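Local coordinates for protein tRNA (adenine(58)-N(1))-methyltransferase TrmI (Thermus thermophilus, PDB 2PWY) that catalyses the S-adenosyl-L-methionine-dependent methylation of adenine 58 at N1 in tRNA and is required for growth at extreme temperatures, at residues G8-L12 with L21-K25. Sequence-based numbering, arbitrary orientation.
Sequences GPLLL and LVFPK
L10 and V22 form an antiparallel hydrogen-bonded pair, and each satisfies the backbone of the other. L10 N donates to V22 O at 2.8 Å, with an N-H...O angle of 165°. The return bond, V22 N to L10 O, is also 2.8 Å and straighter, at 174°. L10 O also receives a CA-H...O contact from L21 CA, 3.5 Å away. The backbone of L11 bonds instead to H62 on the other neighbouring strand, and that of L12 bonds to Y20.

L11 and L21 share one face of the sheet, where L11 CD1 meets L21 CD1 at 4.1 Å. Beyond the paired residues, P9 CB lies over the ring face of F23 in a CH-pi contact, 4.0 Å from the ring centroid. P64 and helix 66-72 border L11, L21 and P9. On the face of L10 and V22, L10 CD1 meets P24 CG at 3.7 Å, the two side chains roughly perpendicular. V22 CG2 touches L12 CD1 at 3.8 Å. L42 of helix 39-45 packs on L10 and L12.

This is the beta hairpin of strands 10-13 and 19-22, at one edge of the four-stranded antiparallel sheet in the small N-terminal domain, which may take part in tRNA recognition.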
loop_
_atom_site.group_PDB
_atom_site.type_symbol
_atom_site.label_atom_id
_atom_site.label_comp_id
_atom_site.label_asym_id
_atom_site.label_seq_id
_atom_site.Cartn_x
_atom_site.Cartn_y
_atom_site.Cartn_z
ATOM N N GLY A 8 2.160 -20.793 -31.346
ATOM C CA GLY A 8 1.784 -20.201 -30.021
ATOM C C GLY A 8 1.864 -21.211 -28.886
ATOM O O GLY A 8 1.230 -22.260 -28.956
ATOM N N PRO A 9 2.628 -20.895 -27.820
ATOM C CA PRO A 9 2.814 -21.885 -26.757
ATOM C C PRO A 9 1.550 -22.074 -25.930
ATOM O O PRO A 9 0.612 -21.275 -26.028
ATOM C CB PRO A 9 3.922 -21.277 -25.901
ATOM C CG PRO A 9 3.756 -19.802 -26.074
ATOM C CD PRO A 9 3.324 -19.628 -27.514
ATOM N N LEU A 10 1.512 -23.145 -25.147
ATOM C CA LEU A 10 0.419 -23.363 -24.220
ATOM C C LEU A 10 0.917 -23.180 -22.801
ATOM O O LEU A 10 2.104 -23.317 -22.536
ATOM C CB LEU A 10 -0.135 -24.785 -24.387
ATOM C CG LEU A 10 -0.749 -25.114 -25.750
ATOM C CD1 LEU A 10 -0.996 -26.608 -25.823
ATOM C CD2 LEU A 10 -2.043 -24.327 -25.983
ATOM N N LEU A 11 0.008 -22.850 -21.892
ATOM C CA LEU A 11 0.316 -22.857 -20.471
ATOM C C LEU A 11 -0.593 -23.886 -19.821
ATOM O O LEU A 11 -1.817 -23.828 -19.970
ATOM C CB LEU A 11 0.111 -21.473 -19.841
ATOM C CG LEU A 11 0.527 -21.335 -18.373
ATOM C CD1 LEU A 11 2.023 -21.098 -18.315
ATOM C CD2 LEU A 11 -0.231 -20.193 -17.691
ATOM N N LEU A 12 0.023 -24.834 -19.130
ATOM C CA LEU A 12 -0.697 -25.869 -18.410
ATOM C C LEU A 12 -0.674 -25.539 -16.925
ATOM O O LEU A 12 0.341 -25.062 -16.407
ATOM C CB LEU A 12 -0.044 -27.234 -18.644
ATOM C CG LEU A 12 0.227 -27.658 -20.093
ATOM C CD1 LEU A 12 0.791 -29.080 -20.118
ATOM C CD2 LEU A 12 -1.037 -27.542 -20.957
ATOM N N LEU A 21 4.954 -23.806 -19.109
ATOM C CA LEU A 21 4.906 -23.313 -20.469
ATOM C C LEU A 21 5.376 -24.428 -21.391
ATOM O O LEU A 21 6.458 -24.999 -21.207
ATOM C CB LEU A 21 5.778 -22.057 -20.601
ATOM C CG LEU A 21 5.573 -21.059 -21.738
ATOM C CD1 LEU A 21 4.156 -20.471 -21.797
ATOM C CD2 LEU A 21 6.593 -19.940 -21.585
ATOM N N VAL A 22 4.540 -24.759 -22.364
ATOM C CA VAL A 22 4.806 -25.875 -23.266
ATOM C C VAL A 22 4.743 -25.377 -24.704
ATOM O O VAL A 22 3.814 -24.663 -25.088
ATOM C CB VAL A 22 3.817 -27.048 -23.016
ATOM C CG1 VAL A 22 4.026 -28.177 -24.022
ATOM C CG2 VAL A 22 3.956 -27.564 -21.580
ATOM N N PHE A 23 5.766 -25.724 -25.477
ATOM C CA PHE A 23 5.817 -25.404 -26.894
ATOM C C PHE A 23 5.524 -26.713 -27.631
ATOM O O PHE A 23 6.412 -27.556 -27.789
ATOM C CB PHE A 23 7.182 -24.814 -27.266
ATOM C CG PHE A 23 7.508 -23.536 -26.529
ATOM C CD1 PHE A 23 7.237 -22.298 -27.103
ATOM C CD2 PHE A 23 8.059 -23.575 -25.247
ATOM C CE1 PHE A 23 7.522 -21.106 -26.412
ATOM C CE2 PHE A 23 8.348 -22.396 -24.544
ATOM C CZ PHE A 23 8.080 -21.158 -25.127
ATOM N N PRO A 24 4.261 -26.907 -28.041
ATOM C CA PRO A 24 3.835 -28.223 -28.534
ATOM C C PRO A 24 4.560 -28.634 -29.807
ATOM O O PRO A 24 4.881 -27.790 -30.645
ATOM C CB PRO A 24 2.336 -28.038 -28.812
ATOM C CG PRO A 24 1.953 -26.788 -28.089
ATOM C CD PRO A 24 3.161 -25.929 -28.065
ATOM N N LYS A 25 4.828 -29.928 -29.928
ATOM C CA LYS A 25 5.417 -30.493 -31.137
ATOM C C LYS A 25 4.865 -31.904 -31.305
ATOM O O LYS A 25 4.599 -32.591 -30.322
ATOM C CB LYS A 25 6.952 -30.477 -31.062
ATOM C CG LYS A 25 7.553 -31.409 -30.025
ATOM C CD LYS A 25 9.013 -31.100 -29.732
ATOM C CE LYS A 25 9.661 -32.276 -29.004
ATOM N NZ LYS A 25 10.874 -31.877 -28.222
#